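Local coordinates for protein beta-fructofuranosidase (Bifidobacterium adolescentis, PDB 6NOB) that probably hydrolyses terminal beta-fructofuranoside bonds, as in sucrose and related fructosides, as a family 32 glycoside hydrolase, at residues F20-G25 and E50-F55; V74-L79 and E123-W128; N157-H162 and L174-E179; Y5-E10 and V65-S70. All blocks are in the same frame, centred on the assembly; numbering follows the deposited sequence. Where two conformers were deposited one is given.

Interaction 1: F20-G25 and E50-F55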
# COMPACT_ATOMS: atom_id res chain seq x y z
N PHE A 20 1.34 -6.36 -22.20
CA PHE A 20 1.10 -7.49 -21.32
C PHE A 20 -0.10 -8.25 -21.87
O PHE A 20 -1.25 -7.83 -21.70
CB PHE A 20 0.88 -7.02 -19.88
CG PHE A 20 2.10 -6.39 -19.27
CD1 PHE A 20 2.43 -5.07 -19.55
CD2 PHE A 20 2.92 -7.12 -18.42
CE1 PHE A 20 3.56 -4.49 -18.99
CE2 PHE A 20 4.05 -6.54 -17.86
CZ PHE A 20 4.37 -5.23 -18.14
N ALA A 21 0.17 -9.37 -22.54
CA ALA A 21 -0.82 -10.08 -23.33
C ALA A 21 -1.19 -11.41 -22.69
O ALA A 21 -0.36 -12.08 -22.07
CB ALA A 21 -0.31 -10.31 -24.75
N GLU A 22 -2.45 -11.79 -22.88
CA GLU A 22 -2.99 -13.06 -22.40
C GLU A 22 -3.39 -13.90 -23.60
O GLU A 22 -4.07 -13.40 -24.50
CB GLU A 22 -4.20 -12.83 -21.48
CG GLU A 22 -4.65 -14.05 -20.70
CD GLU A 22 -5.67 -13.70 -19.63
OE1 GLU A 22 -5.87 -12.50 -19.36
OE2 GLU A 22 -6.28 -14.64 -19.07
N ARG A 23 -2.96 -15.16 -23.61
CA ARG A 23 -3.35 -16.06 -24.68
C ARG A 23 -4.86 -16.28 -24.64
O ARG A 23 -5.42 -16.62 -23.60
CB ARG A 23 -2.62 -17.40 -24.55
CG ARG A 23 -2.91 -18.36 -25.68
CD ARG A 23 -2.20 -19.69 -25.49
NE ARG A 23 -0.75 -19.56 -25.50
CZ ARG A 23 -0.01 -19.52 -26.60
NH1 ARG A 23 -0.58 -19.61 -27.79
NH2 ARG A 23 1.31 -19.40 -26.51
N CYS A 24 -5.51 -16.08 -25.79
CA CYS A 24 -6.96 -16.22 -25.91
C CYS A 24 -7.38 -17.38 -26.80
O CYS A 24 -8.47 -17.92 -26.61
CB CYS A 24 -7.57 -14.92 -26.45
SG CYS A 24 -9.31 -14.67 -26.03
N GLY A 25 -6.55 -17.76 -27.77
CA GLY A 25 -6.86 -18.83 -28.68
C GLY A 25 -6.06 -20.09 -28.40
O GLY A 25 -5.45 -20.26 -27.33
N GLU A 50 3.55 -20.58 -22.66
CA GLU A 50 3.08 -19.49 -21.82
C GLU A 50 1.66 -19.09 -22.18
O GLU A 50 1.31 -19.00 -23.36
CB GLU A 50 4.00 -18.27 -21.93
CG GLU A 50 5.45 -18.55 -21.56
CD GLU A 50 6.35 -17.33 -21.72
OE1 GLU A 50 5.82 -16.20 -21.78
OE2 GLU A 50 7.58 -17.51 -21.78
N ARG A 51 0.84 -18.84 -21.16
CA ARG A 51 -0.50 -18.30 -21.35
C ARG A 51 -0.54 -16.78 -21.18
O ARG A 51 -1.53 -16.16 -21.58
CB ARG A 51 -1.49 -18.96 -20.39
CG ARG A 51 -1.30 -18.57 -18.94
CD ARG A 51 -2.16 -19.42 -18.02
NE ARG A 51 -1.74 -19.27 -16.63
CZ ARG A 51 -2.30 -18.42 -15.76
NH1 ARG A 51 -3.31 -17.65 -16.14
NH2 ARG A 51 -1.84 -18.36 -14.52
N ARG A 52 0.49 -16.19 -20.60
CA ARG A 52 0.65 -14.75 -20.50
C ARG A 52 2.10 -14.40 -20.80
O ARG A 52 3.01 -15.17 -20.48
CB ARG A 52 0.24 -14.22 -19.12
CG ARG A 52 -1.26 -14.21 -18.88
CD ARG A 52 -1.60 -13.92 -17.42
NE ARG A 52 -3.04 -13.78 -17.24
CZ ARG A 52 -3.65 -13.78 -16.05
NH1 ARG A 52 -2.94 -13.90 -14.94
NH2 ARG A 52 -4.97 -13.65 -15.98
N HIS A 53 2.31 -13.25 -21.42
CA HIS A 53 3.66 -12.84 -21.79
C HIS A 53 3.75 -11.32 -21.85
O HIS A 53 2.83 -10.66 -22.35
CB HIS A 53 4.09 -13.46 -23.12
CG HIS A 53 5.51 -13.15 -23.51
ND1 HIS A 53 6.58 -13.84 -22.99
CD2 HIS A 53 6.02 -12.22 -24.35
CE1 HIS A 53 7.70 -13.35 -23.51
NE2 HIS A 53 7.39 -12.37 -24.33
N HIS A 54 4.85 -10.79 -21.35
CA HIS A 54 5.15 -9.37 -21.42
C HIS A 54 6.04 -9.13 -22.64
O HIS A 54 7.21 -9.54 -22.65
CB HIS A 54 5.83 -8.90 -20.13
CG HIS A 54 6.37 -7.50 -20.19
ND1 HIS A 54 7.26 -7.01 -19.25
CD2 HIS A 54 6.14 -6.48 -21.05
CE1 HIS A 54 7.56 -5.76 -19.54
NE2 HIS A 54 6.89 -5.42 -20.63
N PHE A 55 5.48 -8.49 -23.66
CA PHE A 55 6.23 -8.15 -24.87
C PHE A 55 6.91 -6.80 -24.70
O PHE A 55 6.33 -5.86 -24.13
CB PHE A 55 5.30 -8.09 -26.09
CG PHE A 55 4.72 -9.42 -26.47
CD1 PHE A 55 5.38 -10.25 -27.35
CD2 PHE A 55 3.49 -9.82 -25.97
CE1 PHE A 55 4.84 -11.47 -27.72
CE2 PHE A 55 2.94 -11.03 -26.34
CZ PHE A 55 3.62 -11.86 -27.21

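Interaction 2: V74-L79 and E123-W128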
# COMPACT_ATOMS: atom_id res chain seq x y z
N VAL A 74 -4.51 -7.98 -25.12
CA VAL A 74 -3.65 -7.14 -24.29
C VAL A 74 -4.48 -6.52 -23.18
O VAL A 74 -5.58 -6.01 -23.42
CB VAL A 74 -2.96 -6.06 -25.14
CG1 VAL A 74 -2.09 -5.17 -24.27
CG2 VAL A 74 -2.13 -6.70 -26.25
N ARG A 75 -3.96 -6.57 -21.95
CA ARG A 75 -4.63 -5.98 -20.80
C ARG A 75 -3.96 -4.72 -20.29
O ARG A 75 -4.58 -3.98 -19.52
CB ARG A 75 -4.70 -7.00 -19.64
CG ARG A 75 -5.35 -8.31 -20.01
CD ARG A 75 -6.80 -8.11 -20.43
NE ARG A 75 -7.46 -9.38 -20.71
CZ ARG A 75 -8.63 -9.49 -21.33
NH1 ARG A 75 -9.28 -8.40 -21.73
NH2 ARG A 75 -9.16 -10.68 -21.54
N PHE A 76 -2.72 -4.46 -20.69
CA PHE A 76 -1.91 -3.40 -20.12
C PHE A 76 -0.77 -3.11 -21.08
O PHE A 76 -0.17 -4.04 -21.62
CB PHE A 76 -1.38 -3.81 -18.74
CG PHE A 76 -1.00 -2.66 -17.85
CD1 PHE A 76 -1.97 -1.98 -17.12
CD2 PHE A 76 0.33 -2.29 -17.70
CE1 PHE A 76 -1.62 -0.93 -16.29
CE2 PHE A 76 0.68 -1.24 -16.87
CZ PHE A 76 -0.29 -0.57 -16.16
N GLY A 77 -0.47 -1.83 -21.28
CA GLY A 77 0.58 -1.46 -22.21
C GLY A 77 1.05 -0.04 -21.99
O GLY A 77 0.36 0.78 -21.38
N TYR A 78 2.24 0.25 -22.50
CA TYR A 78 2.79 1.59 -22.42
C TYR A 78 3.98 1.73 -23.36
O TYR A 78 4.63 0.74 -23.70
CB TYR A 78 3.21 1.95 -20.98
CG TYR A 78 4.08 0.92 -20.30
CD1 TYR A 78 5.45 0.87 -20.54
CD2 TYR A 78 3.54 0.00 -19.41
CE1 TYR A 78 6.26 -0.06 -19.91
CE2 TYR A 78 4.34 -0.94 -18.78
CZ TYR A 78 5.70 -0.96 -19.03
OH TYR A 78 6.50 -1.89 -18.41
N LEU A 79 4.24 2.97 -23.78
CA LEU A 79 5.48 3.33 -24.45
C LEU A 79 6.54 3.66 -23.41
O LEU A 79 6.23 4.22 -22.35
CB LEU A 79 5.27 4.53 -25.37
CG LEU A 79 4.49 4.33 -26.67
CD1 LEU A 79 4.14 5.67 -27.28
CD2 LEU A 79 5.29 3.48 -27.64
N GLU A 123 -2.88 6.04 -7.88
CA GLU A 123 -3.51 4.86 -8.45
C GLU A 123 -2.77 4.52 -9.73
O GLU A 123 -2.25 5.42 -10.40
CB GLU A 123 -5.00 5.07 -8.75
CG GLU A 123 -5.84 5.55 -7.58
CD GLU A 123 -7.26 5.89 -7.99
OE1 GLU A 123 -7.60 5.69 -9.18
OE2 GLU A 123 -8.04 6.37 -7.13
N PRO A 124 -2.71 3.24 -10.10
CA PRO A 124 -2.17 2.89 -11.42
C PRO A 124 -3.14 3.32 -12.51
O PRO A 124 -4.27 3.72 -12.26
CB PRO A 124 -2.03 1.37 -11.35
CG PRO A 124 -3.06 0.95 -10.35
CD PRO A 124 -3.10 2.05 -9.33
N PHE A 125 -2.66 3.23 -13.76
CA PHE A 125 -3.51 3.54 -14.90
C PHE A 125 -4.82 2.76 -14.84
O PHE A 125 -5.91 3.32 -15.00
CB PHE A 125 -2.78 3.24 -16.21
CG PHE A 125 -1.57 4.10 -16.45
CD1 PHE A 125 -1.67 5.48 -16.43
CD2 PHE A 125 -0.34 3.52 -16.71
CE1 PHE A 125 -0.56 6.27 -16.65
CE2 PHE A 125 0.77 4.31 -16.93
CZ PHE A 125 0.67 5.68 -16.91
N ALA A 126 -4.71 1.45 -14.61
CA ALA A 126 -5.86 0.56 -14.51
C ALA A 126 -5.38 -0.72 -13.83
O ALA A 126 -4.25 -0.79 -13.34
CB ALA A 126 -6.45 0.29 -15.90
N ARG A 127 -6.26 -1.73 -13.79
CA ARG A 127 -5.96 -3.04 -13.23
C ARG A 127 -5.73 -2.96 -11.72
O ARG A 127 -6.18 -2.01 -11.07
CB ARG A 127 -4.76 -3.68 -13.93
CG ARG A 127 -4.79 -3.57 -15.46
CD ARG A 127 -5.90 -4.42 -16.09
NE ARG A 127 -7.16 -3.69 -16.22
CZ ARG A 127 -7.46 -2.89 -17.24
NH1 ARG A 127 -6.59 -2.71 -18.23
NH2 ARG A 127 -8.64 -2.28 -17.28
N TRP A 128 -5.04 -3.95 -11.15
CA TRP A 128 -4.99 -4.16 -9.71
C TRP A 128 -3.65 -3.72 -9.12
O TRP A 128 -2.59 -3.94 -9.72
CB TRP A 128 -5.22 -5.64 -9.37
CG TRP A 128 -4.86 -6.02 -7.96
CD1 TRP A 128 -3.61 -6.31 -7.48
CD2 TRP A 128 -5.76 -6.19 -6.85
NE1 TRP A 128 -3.68 -6.63 -6.14
CE2 TRP A 128 -4.98 -6.56 -5.73
CE3 TRP A 128 -7.14 -6.05 -6.70
CZ2 TRP A 128 -5.55 -6.80 -4.48
CZ3 TRP A 128 -7.70 -6.29 -5.45
CH2 TRP A 128 -6.90 -6.67 -4.36

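Interaction 3: N157-H162 and L174-E179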
# COMPACT_ATOMS: atom_id res chain seq x y z
N ASN A 157 -0.98 -13.17 -10.01
CA ASN A 157 0.46 -13.32 -9.93
C ASN A 157 1.15 -11.96 -9.90
O ASN A 157 0.89 -11.10 -10.74
CB ASN A 157 0.97 -14.15 -11.12
CG ASN A 157 0.57 -15.61 -11.02
OD1 ASN A 157 0.72 -16.24 -9.97
ND2 ASN A 157 0.06 -16.16 -12.11
N MET A 158 2.02 -11.77 -8.91
CA MET A 158 2.40 -10.44 -8.47
C MET A 158 3.59 -9.89 -9.25
O MET A 158 4.62 -10.56 -9.39
CB MET A 158 2.71 -10.47 -6.97
CG MET A 158 1.48 -10.23 -6.11
SD MET A 158 0.85 -8.55 -6.30
CE MET A 158 -0.59 -8.79 -7.32
N HIS A 159 3.43 -8.67 -9.75
CA HIS A 159 4.47 -7.85 -10.34
C HIS A 159 4.82 -6.72 -9.38
O HIS A 159 4.15 -6.50 -8.37
CB HIS A 159 4.04 -7.27 -11.69
CG HIS A 159 3.54 -8.27 -12.68
ND1 HIS A 159 2.53 -9.16 -12.39
CD2 HIS A 159 3.88 -8.49 -13.97
CE1 HIS A 159 2.29 -9.90 -13.46
NE2 HIS A 159 3.09 -9.51 -14.43
N TRP A 160 5.85 -5.96 -9.73
CA TRP A 160 6.18 -4.71 -9.06
C TRP A 160 5.95 -3.56 -10.03
O TRP A 160 6.64 -3.46 -11.06
CB TRP A 160 7.63 -4.71 -8.57
CG TRP A 160 7.83 -5.32 -7.22
CD1 TRP A 160 7.22 -6.43 -6.72
CD2 TRP A 160 8.72 -4.85 -6.20
NE1 TRP A 160 7.67 -6.68 -5.44
CE2 TRP A 160 8.59 -5.72 -5.10
CE3 TRP A 160 9.60 -3.77 -6.10
CZ2 TRP A 160 9.32 -5.55 -3.92
CZ3 TRP A 160 10.32 -3.60 -4.93
CH2 TRP A 160 10.18 -4.49 -3.86
N GLY A 161 4.98 -2.70 -9.72
CA GLY A 161 4.88 -1.43 -10.40
C GLY A 161 5.88 -0.43 -9.84
O GLY A 161 6.52 -0.66 -8.81
N HIS A 162 6.01 0.70 -10.52
CA HIS A 162 7.05 1.65 -10.16
C HIS A 162 6.65 3.06 -10.56
O HIS A 162 6.23 3.30 -11.70
CB HIS A 162 8.39 1.28 -10.82
CG HIS A 162 9.57 2.04 -10.30
ND1 HIS A 162 10.79 2.05 -10.93
CD2 HIS A 162 9.71 2.82 -9.20
CE1 HIS A 162 11.63 2.80 -10.25
NE2 HIS A 162 11.00 3.28 -9.20
N LEU A 174 6.63 4.80 -14.20
CA LEU A 174 7.83 4.17 -14.74
C LEU A 174 7.49 2.77 -15.26
O LEU A 174 6.37 2.30 -15.05
CB LEU A 174 8.92 4.12 -13.66
CG LEU A 174 9.51 5.48 -13.32
CD1 LEU A 174 10.59 5.35 -12.27
CD2 LEU A 174 10.05 6.16 -14.58
N PRO A 175 8.40 2.09 -15.97
CA PRO A 175 8.08 0.74 -16.46
C PRO A 175 7.93 -0.26 -15.32
O PRO A 175 8.42 -0.07 -14.21
CB PRO A 175 9.27 0.39 -17.35
CG PRO A 175 9.87 1.69 -17.72
CD PRO A 175 9.67 2.57 -16.52
N VAL A 176 7.23 -1.36 -15.63
CA VAL A 176 7.08 -2.45 -14.68
C VAL A 176 8.45 -2.96 -14.27
O VAL A 176 9.33 -3.19 -15.11
CB VAL A 176 6.22 -3.57 -15.29
CG1 VAL A 176 6.32 -4.84 -14.46
CG2 VAL A 176 4.77 -3.12 -15.39
N PHE A 177 8.65 -3.13 -12.96
CA PHE A 177 9.96 -3.34 -12.38
C PHE A 177 10.31 -4.81 -12.17
O PHE A 177 11.35 -5.27 -12.65
CB PHE A 177 10.05 -2.59 -11.05
CG PHE A 177 11.42 -2.59 -10.44
CD1 PHE A 177 12.45 -1.87 -11.01
CD2 PHE A 177 11.67 -3.32 -9.29
CE1 PHE A 177 13.71 -1.87 -10.46
CE2 PHE A 177 12.93 -3.33 -8.73
CZ PHE A 177 13.95 -2.60 -9.31
N LEU A 178 9.47 -5.56 -11.46
CA LEU A 178 9.67 -6.98 -11.25
C LEU A 178 8.42 -7.74 -11.70
O LEU A 178 7.33 -7.18 -11.77
CB LEU A 178 9.97 -7.31 -9.78
CG LEU A 178 11.40 -7.00 -9.32
CD1 LEU A 178 11.44 -6.88 -7.80
CD2 LEU A 178 12.37 -8.05 -9.81
N GLU A 179 8.61 -9.01 -12.02
CA GLU A 179 7.58 -9.82 -12.65
C GLU A 179 7.55 -11.20 -12.01
O GLU A 179 8.51 -11.59 -11.33
CB GLU A 179 7.83 -9.93 -14.16
CG GLU A 179 7.73 -8.58 -14.86
CD GLU A 179 7.89 -8.68 -16.36
OE1 GLU A 179 7.94 -9.80 -16.89
OE2 GLU A 179 7.96 -7.61 -17.01
O HOH W 1 10.79 1.05 -13.50

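Interaction 4: Y5-E10 and V65-S70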
# COMPACT_ATOMS: atom_id res chain seq x y z
N TYR A 5 -7.24 -7.91 -33.45
CA TYR A 5 -7.45 -6.59 -32.87
C TYR A 5 -6.30 -5.67 -33.27
O TYR A 5 -5.14 -6.08 -33.27
CB TYR A 5 -7.55 -6.68 -31.34
CG TYR A 5 -8.16 -5.46 -30.69
CD1 TYR A 5 -9.49 -5.11 -30.93
CD2 TYR A 5 -7.42 -4.66 -29.82
CE1 TYR A 5 -10.06 -4.00 -30.33
CE2 TYR A 5 -7.98 -3.55 -29.22
CZ TYR A 5 -9.30 -3.23 -29.48
OH TYR A 5 -9.87 -2.12 -28.88
N SER A 6 -6.64 -4.42 -33.60
CA SER A 6 -5.66 -3.50 -34.17
C SER A 6 -5.85 -2.10 -33.61
O SER A 6 -6.98 -1.64 -33.42
CB SER A 6 -5.79 -3.46 -35.70
OG SER A 6 -4.54 -3.19 -36.30
N ILE A 7 -4.73 -1.42 -33.34
CA ILE A 7 -4.73 -0.03 -32.89
C ILE A 7 -3.61 0.72 -33.59
O ILE A 7 -2.70 0.13 -34.17
CB ILE A 7 -4.56 0.11 -31.36
CG1 ILE A 7 -3.18 -0.41 -30.92
CG2 ILE A 7 -5.68 -0.60 -30.61
CD1 ILE A 7 -2.81 -0.01 -29.51
N SER A 8 -3.69 2.05 -33.53
CA SER A 8 -2.68 2.94 -34.08
C SER A 8 -2.04 3.74 -32.96
O SER A 8 -2.74 4.23 -32.06
CB SER A 8 -3.28 3.89 -35.13
OG SER A 8 -2.32 4.25 -36.10
N VAL A 9 -0.72 3.89 -33.01
CA VAL A 9 0.06 4.46 -31.91
C VAL A 9 1.09 5.43 -32.47
O VAL A 9 1.84 5.07 -33.39
CB VAL A 9 0.75 3.37 -31.08
CG1 VAL A 9 1.80 3.98 -30.15
CG2 VAL A 9 -0.26 2.56 -30.29
N GLU A 10 1.14 6.64 -31.93
CA GLU A 10 2.17 7.62 -32.25
C GLU A 10 3.28 7.52 -31.21
O GLU A 10 3.03 7.70 -30.02
CB GLU A 10 1.59 9.03 -32.29
CG GLU A 10 0.43 9.19 -33.25
CD GLU A 10 -0.12 10.60 -33.25
OE1 GLU A 10 0.54 11.50 -33.80
OE2 GLU A 10 -1.23 10.81 -32.70
N VAL A 65 2.52 4.04 -35.98
CA VAL A 65 2.62 2.62 -36.28
C VAL A 65 1.30 1.94 -35.95
O VAL A 65 0.49 2.44 -35.16
CB VAL A 65 3.77 1.95 -35.50
CG1 VAL A 65 5.10 2.59 -35.85
CG2 VAL A 65 3.52 2.02 -34.00
N THR A 66 1.08 0.79 -36.58
CA THR A 66 -0.12 -0.01 -36.40
C THR A 66 0.25 -1.28 -35.64
O THR A 66 1.13 -2.03 -36.08
CB THR A 66 -0.75 -0.36 -37.75
OG1 THR A 66 -1.25 0.83 -38.37
CG2 THR A 66 -1.89 -1.35 -37.56
N VAL A 67 -0.40 -1.51 -34.51
CA VAL A 67 -0.15 -2.67 -33.66
C VAL A 67 -1.30 -3.65 -33.86
O VAL A 67 -2.47 -3.28 -33.73
CB VAL A 67 -0.01 -2.27 -32.18
CG1 VAL A 67 0.48 -3.46 -31.36
CG2 VAL A 67 0.94 -1.09 -32.04
N ALA A 68 -0.96 -4.90 -34.15
CA ALA A 68 -1.95 -5.93 -34.48
C ALA A 68 -1.77 -7.12 -33.55
O ALA A 68 -0.64 -7.60 -33.37
CB ALA A 68 -1.83 -6.37 -35.94
N ALA A 69 -2.87 -7.59 -32.98
CA ALA A 69 -2.88 -8.77 -32.13
C ALA A 69 -3.75 -9.85 -32.76
O ALA A 69 -4.78 -9.56 -33.37
CB ALA A 69 -3.41 -8.44 -30.73
N SER A 70 -3.32 -11.10 -32.61
CA SER A 70 -4.10 -12.24 -33.07
C SER A 70 -3.75 -13.44 -32.20
O SER A 70 -2.57 -13.73 -31.99
CB SER A 70 -3.84 -12.55 -34.55
OG SER A 70 -4.87 -13.34 -35.11

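Interaction 1: F20-G25 and E50-F55
Phe20 to Glu22 run antiparallel to Arg52 to His54, the strand axes 4.8 Å apart at closest, with Ala21 and His53 as the hydrogen-bonded pair exchanging both backbone bonds. Arg23 N extends the pairing with a bond to Arg51 O (2.7 Å). On one face the Phe20 and His54 rings stack face to face, centroids 3.9 Å apart and planes at 18°, Phe20 CZ lying over the centre of the imidazole. Glu22 and Arg52 lie alongside on the same face; their salt bridge is long, Glu22 OE2 to Arg52 NH2 3.5 Å, with the flat groups nearly perpendicular, and the stronger partner of Arg52 is Asp156, which NH1 meets in a salt bridge. The Arg23 chain bends at chi3 (-63°), turning its guanidinium edge to Glu50 O, which it grips side-on through NE (3.0 Å) and NH2 (3.2 Å). An alanine here would remove both donors and is likely to leave Glu50 O without this clamp and the turn into strand 52-58 less firmly held. On the other face Ala21 CB meets the edge of the Phe55 ring at CE2 (3.7 Å). Strand 52-58 is outermost in its four-stranded antiparallel sheet; strand 16-23 is bonded on its other side to strand 72-80.

Interaction 2: V74-L79 and E123-W128
The loop leading into strand 127-138, a strand of the family 32 N-terminal domain, meets here strand 72-80 of one of the N-terminal sheets, and the contact joins two beta sheets through side chains and one side-chain-to-backbone bond, without strand pairing. Phe76 and Arg127 are at its centre. The side chains slide past each other in opposite directions, and Phe76 CD1 touches Arg127 CG at 3.6 Å while the ring and guanidinium planes stand 85° apart. With CG anti to the backbone N (chi1 -158°), the Phe76 ring extends toward the loop; its CE1 approaches Ala126 O, and its CZ meets the edge of the Phe125 ring at CD2 (4.1 Å), the two side chains crossing at about a right angle. The Arg127 chain folds at chi2 and chi3, which brings its head back to the strand: NH1 donates to Arg75 O (2.7 Å), a short but bent bond with an angle of 134° at the hydrogen. Ala126 CB lies 3.5 Å above the guanidinium plane, over its centre, and NH2 forms a salt bridge with Asp99, so one buried head bonds to a carbonyl and a carboxylate. A leucine in place of Arg127 would probably leave Arg75 O without this donor and Asp99 without its charged mate. Around the contact, strand 72-80 pairs with strand 16-23 on one side and strand 91-92 on the other, while Phe125 also packs on Ile111 and Tyr112 of helix 108-112.

Interaction 3: N157-H162 and L174-E179
Trp160 and His162, both pointing at the segment 174-179, each receive a leucine methyl over a ring face. Leu174 CD1 sits 3.6 Å from the centroid of the His162 ring, 18° off its normal; Leu178 CD1 takes the like place over the five-membered ring of Trp160, 4.0 Å from its centroid. Each leucine lies alongside its aromatic partner and points the same way. Phe177 flanks the tryptophan too, its CD2 touching Trp160 CE3 at 3.8 Å, and its ring meets that of His162 obliquely, planes at 66°. His162 CG is turned anti to the backbone N (chi1 -169°), which carries the ring out beside Leu174. At the imidazole edge, in plane, ND1 meets a water at 2.8 Å that donates to Pro175 O, while NE2 is hydrogen-bonded to His143; both ring nitrogens of this buried histidine therefore have partners, which probably fixes the turn of the ring. Trp160 NE1 likewise finds Phe195 O. Farther along, His159 CD2 brushes Glu179 CG. Three backbone bonds tie the segments: Trp160 N to Leu178 O (2.8 Å), Phe177 N to Trp160 O (2.8 Å) and Leu174 N to His162 O (2.9 Å). Phe177 and Leu178 both face Trp160, and the geometry fits a classic beta bulge, where the chain following strand 172-173 runs along strand 159-165 in the catalytic domain, a five-bladed beta-propeller in family 32.

Interaction 4: Y5-E10 and V65-S70
Ile7 and Val67 lie side by side on one face of an antiparallel strand pair, pointing the same way, with Ile7 CG1 against Val67 CB at 3.9 Å. Ile7 CG1 stands between its backbone N and carbonyl carbon (chi1 65°), the crowded position, and from there it leans on the valine. Val9 continues this apolar row: its CG2 meets Val67 CG2 and its CB meets Val65 CG2, both at 4.2 Å. The reverse face is polar and more exposed, with Ser6 OG near Thr66 CG2 (3.5 Å). Ser6 OG also makes a weak bond to Val67 O, and Ser8 OG another weak one to Val65 O. Beneath the side chains, the hydrogen-bonded pairs Tyr5 with Ala69, Ile7 with Val67 and Val9 with Val65 each exchange two backbone bonds; Ala69 N to Tyr5 O is the shortest at 2.7 Å, whereas Tyr5 N to Ala69 O is noticeably bent at 137°. Strand 5-10 is the outermost strand of a four-stranded antiparallel sheet, and strand 64-70 pairs on its other side with strand 30-34. The apolar face turns inward: Val67 packs on Leu17 and Leu19 of strand 16-23, and Ile7 on Val93 and Met95 of a loop, so the two N-terminal sheets pack against each other.

Interactions 2 and 3 are buried, whereas interactions 1 and 4 are partly buried strand pairings in the two N-terminal sheets, and interaction 4 lies farthest from the chain centre. Interaction 1 mixes charges and an aromatic stack; interaction 4 relies on backbone bonds with aliphatic rows inside and hydroxyls outside. Interaction 2 joins this region to the catalytic domain by one arginine and two rings, and interaction 3, inside that domain, is dominated by aromatic rings. Interactions 1 and 2 share a sheet through Phe20 and Phe76. Two side chains bridge to interaction 3: His54 is probably hydrogen-bonded to Glu179, and Tyr78 OH bonds to Val176 N. Leu79 touches Val9, tying interactions 2 and 4.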